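Local coordinates for sensory box/GGDEF family protein (Caulobacter crescentus, PDB 4YME) that probably takes part in cyclic di-GMP signalling, this piece being the GGDEF domain of a longer membrane protein that also has PAS and EAL domains, at residues 15-18 and 19-23; 55-58 and 59-62; 61-64 and 65-69; 104-107 and 108-111. All coordinates share one frame; numbering follows the deposited sequence. Where two conformers were deposited one is given.

Contact 1 of 4, residues 15-18 and 19-23; sequences SLQM and RLAAA
The methyl of Ala21 lies off the plane of the side-chain amide of Gln17, near its nitrogen end, a loose approach with NE2 of Gln17 4.2 Å from CB of Ala21; the same NE2 gives a hydrogen bond to OE2 of Glu140. The other flat group, the guanidinium of Arg19, makes a cation-pi contact with Phe76 in the conformer given, so the two planar ends serve different neighbours. Both sit on helix 13-30 of the ferredoxin-like GGDEF domain, where regular i to i+4 bonding joins 15-18 to 19-23. With CG anti to the backbone N (chi1 -175°) and the chain then bent at chi2, the side chain carries the amide of Gln17 forward along the helix, beside Ala21 and toward Glu140 of helix 139-156. Arg19 leaves the helix at its flank: its CG rests 3.6 Å from O of Ser15, then the chain, bent at chi3, leads away. Leu16 and Leu20, one turn apart, form the buried stripe. Leu16 packs on Ile86 and Val88 of strand 84-91, on Phe76, Ala78 and Leu80 of strand 76-81 and on Met143, while Leu20 meets Val88 and Ala139. The stripe thus seats the helix on the sheet. Ser15, also buried, has its OG satisfied by O of Glu3. Met18, present as selenomethionine, lies on the exposed side and touches Glu3. The backbone link under the stripe is short, N of Leu20 to O of Leu16 being 2.8 Å, and CB of Leu20 presses to 3.2 Å from that same oxygen.

Contact 2 of 4, residues 55-58 and 59-62; sequences AGDA and LLVE
Leu59, Leu60, Val61 and Glu62 each turn their N-H back to the carbonyl four residues earlier, on Ala55, Gly56, Asp57 and Ala58, in plain alpha-helical geometry, with N of Val61 2.9 Å from O of Asp57. Few side chains meet each other here, and most of the touching is by aliphatic carbons on the carbonyl oxygens of the preceding turn. Gly56 O is the most frequented of these: besides accepting from N of Leu60, it has CB of Leu59 at 3.3 Å and CG of Leu60 at 3.4 Å. Leu60 holds CG anti to its carbonyl carbon (chi1 -55°), which swings the branch back over Gly56 and carries CD1 to 4.3 Å from OD1 of Asp57, a loose approach between a methyl and a carboxylate oxygen. Val61, on the exposed side, lays CG2 3.4 Å from O of Asp57. The two leucines are buried in different surroundings. Leu59 packs on Ala47 of helix 44-51 and on Val114 and Leu121 of the small two-stranded hairpin, whereas Leu60 leans on Phe44, Leu7 and Asp83. Ala55 and Ala58 touch Phe116. The arrangement is that of an amphipathic helix in a GGDEF domain: near its start, helix 53-70 packs by small residues and leucines against the hairpin 114-121, and by Leu60 against Asp83 in the turn that carries the signature GGDEF sequence.

Contact 3 of 4, residues 61-64 and 65-69; sequences VETA and RRLQS
Arg66 climbs back along its helix to the carboxylate of Glu62. Its CB lies 3.6 Å from O of Thr63, and its CG, set anti to the carbonyl carbon (chi1 -63°), rests 3.3 Å from O of Glu62. From CG the chain is extended, so CD passes OE2 of Glu62 and NE reaches it at 2.8 Å, close to the guanidinium plane and on the anti side of the oxygen. NH2 adds a weak bond to OE2 and shares a water with it; NH1 turns to the carbonyls of Ala112 and Met109. Arg65 takes the syn side: NE holds OE1 at 2.9 Å and NH2 holds OE2 at 2.7 Å, a side-on, two-nitrogen grip with the planes 39° apart. OE2 is therefore gripped from both sides, which probably keeps the carboxylate ionised and fixes its rotation. An alanine at Glu62 would leave both guanidinium groups without this shared anion, and Arg65 is likely to swing free. Beneath, CG2 of Thr63 lies alongside CD1 of Leu67, both side chains packing on Phe85. The whole is an i to i+3 and i to i+4 salt-bridge network, typical of the partly exposed face of an alpha helix.

Contact 4 of 4, residues 104-107 and 108-111; sequences GRLI and EMLA
Leu106 and Met109 lie side by side and point the same way; in the one of two conformers given for Met109, a selenomethionine, its SE is 3.8 Å from CD2 of Leu106. That conformer has CG in the crowded position between backbone N and carbonyl carbon (chi1 78°), which brings CG of Met109 to 3.2 Å from O of Leu106. The tight part of the contact rests on Leu110, which closes in on the same oxygen: its N bonds to O of Leu106 at 3.0 Å and its CG sits 3.3 Å away. A weak second bond runs from N of Leu110 to O of Ile107. These residues face the fold, Leu106 on Leu67, Ile37 and Ile39, Met109 on Ala70, and Leu110 on Thr63, Ile39 and Ser125. The solvent side is looser. Gly104 and Glu108 are joined there by the backbone, N of Glu108 to O of Gly104 at 3.1 Å, and the carboxylate of Glu108 leads away from the preceding turn. Arg105 sends its guanidinium back to a salt bridge with Glu101, while Ile107, though exposed, touches Leu127. The division implies that apolar contact holds this end of helix 95-109 to sheet and helix 53-70, while Arg105 and Glu108 keep their charges on the solvent side.

Contacts 2 and 3 are overlapping stretches of helix 53-70, with centres 10 Å apart and Val61 and Glu62 in common. Contact 3 meets contact 4, 11 Å between centres, through a probable hydrogen bond from NH1 of Arg66 to O of Met109 at 3.0 Å and packing of Leu67 CD2 on Leu106 CD2 at 3.6 Å. Contact 1 stands apart, centred about 20 Å from contact 3 and 24 Å from contact 4, on helix 13-30 across the four-stranded sheet. Strand 84-91 joins the two sides: Ile86 and Val88 face contact 1, while Phe85, within the GGDEF signature, faces contact 3. The signature, which in active diguanylate cyclases forms part of the catalytic site, thus lies beside contacts 2 and 3.

Contact 1 of 4, residues 15-18 and 19-23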
# COMPACT_ATOMS: atom_id res chain seq x y z
N SER A 15 -5.09 12.94 2.07
CA SER A 15 -4.89 12.64 3.50
C SER A 15 -3.64 11.81 3.71
O SER A 15 -2.96 12.01 4.68
CB SER A 15 -6.08 12.00 4.19
OG SER A 15 -6.55 10.86 3.50
N LEU A 16 -3.29 10.95 2.77
CA LEU A 16 -2.01 10.27 2.82
C LEU A 16 -0.83 11.24 2.91
O LEU A 16 0.05 11.12 3.78
CB LEU A 16 -1.84 9.35 1.58
CG LEU A 16 -0.42 8.83 1.35
CD1 LEU A 16 -0.12 7.88 2.48
CD2 LEU A 16 -0.30 8.20 -0.06
N GLN A 17 -0.81 12.20 2.00
CA GLN A 17 0.32 13.14 1.96
C GLN A 17 0.39 13.92 3.28
O GLN A 17 1.48 14.10 3.85
CB GLN A 17 0.13 14.09 0.78
CG GLN A 17 1.32 15.04 0.57
CD GLN A 17 1.31 16.26 1.52
OE1 GLN A 17 0.24 16.71 2.01
NE2 GLN A 17 2.52 16.80 1.80
N MSE A 18 -0.77 14.34 3.81
CA MSE A 18 -0.78 15.13 5.07
C MSE A 18 -0.27 14.30 6.25
O MSE A 18 0.52 14.75 7.07
CB MSE A 18 -2.17 15.61 5.43
CG MSE A 18 -2.70 16.57 4.46
SE MSE A 18 -4.51 17.18 4.89
CE MSE A 18 -5.49 15.65 5.55
N ARG A 19 -0.75 13.08 6.34
CA ARG A 19 -0.39 12.22 7.46
C ARG A 19 1.07 11.74 7.36
O ARG A 19 1.73 11.61 8.37
CB ARG A 19 -1.37 11.07 7.60
CG ARG A 19 -2.74 11.52 8.19
CD ARG A 19 -3.62 10.33 8.50
NE ARG A 19 -3.03 9.53 9.58
CZ ARG A 19 -3.57 8.42 10.09
NH1 ARG A 19 -4.71 7.97 9.61
NH2 ARG A 19 -2.96 7.75 11.05
N LEU A 20 1.55 11.54 6.14
CA LEU A 20 2.96 11.14 5.92
C LEU A 20 3.88 12.29 6.30
O LEU A 20 4.89 12.11 6.97
CB LEU A 20 3.15 10.66 4.48
CG LEU A 20 4.61 10.33 4.12
CD1 LEU A 20 5.21 9.31 5.06
CD2 LEU A 20 4.59 9.77 2.67
N ALA A 21 3.51 13.52 5.90
CA ALA A 21 4.34 14.68 6.27
C ALA A 21 4.40 14.81 7.79
O ALA A 21 5.50 15.08 8.35
CB ALA A 21 3.81 15.93 5.65
N ALA A 22 3.27 14.62 8.46
CA ALA A 22 3.25 14.72 9.95
C ALA A 22 4.08 13.61 10.58
O ALA A 22 4.78 13.81 11.58
CB ALA A 22 1.83 14.70 10.46
N ALA A 23 4.02 12.41 9.98
CA ALA A 23 4.76 11.25 10.48
C ALA A 23 6.26 11.50 10.41
O ALA A 23 6.98 11.09 11.31
CB ALA A 23 4.40 9.99 9.68

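Contact 2 of 4, residues 55-58 and 59-62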
# COMPACT_ATOMS: atom_id res chain seq x y z
N ALA A 55 -15.87 -6.19 -11.28
CA ALA A 55 -14.92 -7.21 -10.80
C ALA A 55 -13.66 -6.54 -10.25
O ALA A 55 -13.18 -6.91 -9.16
CB ALA A 55 -14.52 -8.15 -11.90
N GLY A 56 -13.11 -5.63 -11.01
CA GLY A 56 -11.93 -4.88 -10.51
C GLY A 56 -12.28 -4.15 -9.23
O GLY A 56 -11.48 -4.15 -8.26
N ASP A 57 -13.47 -3.58 -9.14
CA ASP A 57 -13.90 -2.92 -7.89
C ASP A 57 -13.93 -3.86 -6.69
O ASP A 57 -13.52 -3.48 -5.59
CB ASP A 57 -15.24 -2.20 -8.08
CG ASP A 57 -15.13 -0.99 -8.96
OD1 ASP A 57 -14.03 -0.60 -9.42
OD2 ASP A 57 -16.23 -0.42 -9.25
N ALA A 58 -14.38 -5.08 -6.90
CA ALA A 58 -14.45 -6.08 -5.87
C ALA A 58 -13.01 -6.35 -5.38
O ALA A 58 -12.82 -6.54 -4.18
CB ALA A 58 -15.09 -7.37 -6.44
N LEU A 59 -12.05 -6.37 -6.31
CA LEU A 59 -10.64 -6.57 -5.93
C LEU A 59 -10.20 -5.45 -5.02
O LEU A 59 -9.48 -5.70 -4.03
CB LEU A 59 -9.65 -6.65 -7.11
CG LEU A 59 -9.78 -7.84 -8.06
CD1 LEU A 59 -8.74 -7.71 -9.17
CD2 LEU A 59 -9.65 -9.14 -7.39
N LEU A 60 -10.57 -4.23 -5.41
CA LEU A 60 -10.15 -3.05 -4.61
C LEU A 60 -10.72 -3.07 -3.21
O LEU A 60 -10.04 -2.80 -2.23
CB LEU A 60 -10.42 -1.75 -5.35
CG LEU A 60 -9.81 -1.64 -6.76
CD1 LEU A 60 -10.20 -0.35 -7.41
CD2 LEU A 60 -8.30 -1.77 -6.69
N VAL A 61 -12.00 -3.40 -3.11
CA VAL A 61 -12.72 -3.45 -1.83
C VAL A 61 -12.15 -4.52 -0.93
O VAL A 61 -11.92 -4.30 0.25
CB VAL A 61 -14.23 -3.67 -2.10
CG1 VAL A 61 -14.95 -4.06 -0.85
CG2 VAL A 61 -14.79 -2.33 -2.67
N GLU A 62 -11.84 -5.67 -1.51
CA GLU A 62 -11.29 -6.74 -0.68
C GLU A 62 -9.84 -6.41 -0.27
O GLU A 62 -9.45 -6.70 0.85
CB GLU A 62 -11.36 -8.05 -1.42
CG GLU A 62 -10.76 -9.22 -0.68
CD GLU A 62 -11.39 -9.60 0.59
OE1 GLU A 62 -12.49 -9.12 0.96
OE2 GLU A 62 -10.78 -10.34 1.39

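Contact 3 of 4, residues 61-64 and 65-69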
# COMPACT_ATOMS: atom_id res chain seq x y z
N VAL A 61 -12.00 -3.40 -3.11
CA VAL A 61 -12.72 -3.45 -1.83
C VAL A 61 -12.15 -4.52 -0.93
O VAL A 61 -11.92 -4.30 0.25
CB VAL A 61 -14.23 -3.67 -2.10
CG1 VAL A 61 -14.95 -4.06 -0.85
CG2 VAL A 61 -14.79 -2.33 -2.67
N GLU A 62 -11.84 -5.67 -1.51
CA GLU A 62 -11.29 -6.74 -0.68
C GLU A 62 -9.84 -6.41 -0.27
O GLU A 62 -9.45 -6.70 0.85
CB GLU A 62 -11.36 -8.05 -1.42
CG GLU A 62 -10.76 -9.22 -0.68
CD GLU A 62 -11.39 -9.60 0.59
OE1 GLU A 62 -12.49 -9.12 0.96
OE2 GLU A 62 -10.78 -10.34 1.39
N THR A 63 -9.06 -5.82 -1.16
CA THR A 63 -7.68 -5.41 -0.81
C THR A 63 -7.75 -4.48 0.38
O THR A 63 -6.99 -4.62 1.31
CB THR A 63 -7.00 -4.72 -2.00
OG1 THR A 63 -6.86 -5.70 -3.07
CG2 THR A 63 -5.62 -4.19 -1.66
N ALA A 64 -8.65 -3.49 0.31
CA ALA A 64 -8.79 -2.54 1.40
C ALA A 64 -9.21 -3.18 2.69
O ALA A 64 -8.71 -2.81 3.74
CB ALA A 64 -9.74 -1.48 1.00
N ARG A 65 -10.15 -4.11 2.62
CA ARG A 65 -10.56 -4.84 3.82
C ARG A 65 -9.38 -5.57 4.47
O ARG A 65 -9.18 -5.47 5.69
CB ARG A 65 -11.69 -5.83 3.49
CG ARG A 65 -12.20 -6.53 4.73
CD ARG A 65 -13.05 -7.71 4.39
NE ARG A 65 -12.24 -8.84 3.88
CZ ARG A 65 -11.50 -9.65 4.65
NH1 ARG A 65 -11.42 -9.49 5.96
NH2 ARG A 65 -10.82 -10.62 4.09
N ARG A 66 -8.56 -6.25 3.65
CA ARG A 66 -7.38 -6.94 4.12
C ARG A 66 -6.37 -5.96 4.72
O ARG A 66 -5.83 -6.17 5.82
CB ARG A 66 -6.77 -7.80 3.02
CG ARG A 66 -7.71 -8.91 2.58
CD ARG A 66 -7.06 -9.85 1.53
NE ARG A 66 -8.04 -10.72 0.90
CZ ARG A 66 -7.79 -11.53 -0.11
NH1 ARG A 66 -6.55 -11.69 -0.56
NH2 ARG A 66 -8.80 -12.23 -0.62
N LEU A 67 -6.18 -4.84 4.06
CA LEU A 67 -5.22 -3.81 4.60
C LEU A 67 -5.74 -3.24 5.92
O LEU A 67 -4.92 -3.09 6.86
CB LEU A 67 -4.97 -2.69 3.59
CG LEU A 67 -4.21 -3.13 2.30
CD1 LEU A 67 -4.11 -1.92 1.36
CD2 LEU A 67 -2.84 -3.72 2.65
N GLN A 68 -7.03 -2.95 6.04
CA GLN A 68 -7.61 -2.45 7.30
C GLN A 68 -7.40 -3.48 8.41
O GLN A 68 -7.15 -3.08 9.58
CB GLN A 68 -9.10 -2.12 7.19
CG GLN A 68 -9.47 -0.85 6.37
CD GLN A 68 -11.00 -0.46 6.46
OE1 GLN A 68 -11.83 -1.22 6.04
NE2 GLN A 68 -11.35 0.74 7.01
N SER A 69 -7.43 -4.76 8.10
CA SER A 69 -7.20 -5.78 9.14
C SER A 69 -5.76 -5.76 9.60
O SER A 69 -5.52 -5.99 10.78
CB SER A 69 -7.59 -7.20 8.66
OG SER A 69 -6.64 -7.78 7.76
O HOH W 1 -11.71 -12.90 0.07

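Contact 4 of 4, residues 104-107 and 108-111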
# COMPACT_ATOMS: atom_id res chain seq x y z
N GLY A 104 6.47 -8.61 3.64
CA GLY A 104 6.22 -10.03 3.43
C GLY A 104 4.80 -10.40 3.83
O GLY A 104 4.13 -11.14 3.10
N ARG A 105 4.34 -9.87 4.96
CA ARG A 105 3.00 -10.18 5.44
C ARG A 105 1.93 -9.63 4.48
O ARG A 105 0.94 -10.28 4.22
CB ARG A 105 2.78 -9.66 6.86
CG ARG A 105 3.37 -10.55 7.93
CD ARG A 105 2.98 -10.07 9.35
NE ARG A 105 3.66 -8.83 9.73
CZ ARG A 105 3.10 -7.66 10.01
NH1 ARG A 105 1.77 -7.46 9.92
NH2 ARG A 105 3.91 -6.65 10.39
N LEU A 106 2.18 -8.44 3.95
CA LEU A 106 1.27 -7.84 2.98
C LEU A 106 1.16 -8.72 1.73
O LEU A 106 0.06 -8.97 1.22
CB LEU A 106 1.70 -6.42 2.61
CG LEU A 106 1.56 -5.39 3.74
CD1 LEU A 106 2.17 -4.10 3.34
CD2 LEU A 106 0.08 -5.26 4.19
N ILE A 107 2.28 -9.14 1.18
CA ILE A 107 2.26 -9.98 -0.03
C ILE A 107 1.44 -11.27 0.27
O ILE A 107 0.59 -11.69 -0.51
CB ILE A 107 3.70 -10.30 -0.52
CG1 ILE A 107 4.33 -9.03 -1.10
CG2 ILE A 107 3.70 -11.44 -1.54
CD1 ILE A 107 5.77 -9.12 -1.24
N GLU A 108 1.68 -11.87 1.42
CA GLU A 108 0.96 -13.10 1.78
C GLU A 108 -0.55 -12.87 1.87
O GLU A 108 -1.37 -13.65 1.30
CB GLU A 108 1.47 -13.68 3.10
CG GLU A 108 0.85 -15.06 3.42
CD GLU A 108 0.87 -15.97 2.20
OE1 GLU A 108 1.97 -16.12 1.61
OE2 GLU A 108 -0.20 -16.52 1.82
N MSE A 109 -0.91 -11.79 2.54
CA MSE A 109 -2.34 -11.55 2.74
C MSE A 109 -3.06 -11.20 1.45
O MSE A 109 -4.24 -11.51 1.32
CB MSE A 109 -2.57 -10.50 3.80
CG MSE A 109 -2.36 -9.07 3.35
SE MSE A 109 -2.76 -7.77 4.79
CE MSE A 109 -2.14 -9.01 6.24
N LEU A 110 -2.38 -10.58 0.50
CA LEU A 110 -2.98 -10.22 -0.78
C LEU A 110 -2.93 -11.30 -1.85
O LEU A 110 -3.33 -11.08 -2.98
CB LEU A 110 -2.38 -8.92 -1.29
CG LEU A 110 -2.55 -7.67 -0.41
CD1 LEU A 110 -1.94 -6.40 -1.05
CD2 LEU A 110 -4.06 -7.45 -0.08
N ALA A 111 -2.42 -12.47 -1.49
CA ALA A 111 -2.27 -13.52 -2.45
C ALA A 111 -3.57 -14.28 -2.70
O ALA A 111 -3.78 -14.79 -3.81
CB ALA A 111 -1.18 -14.46 -1.99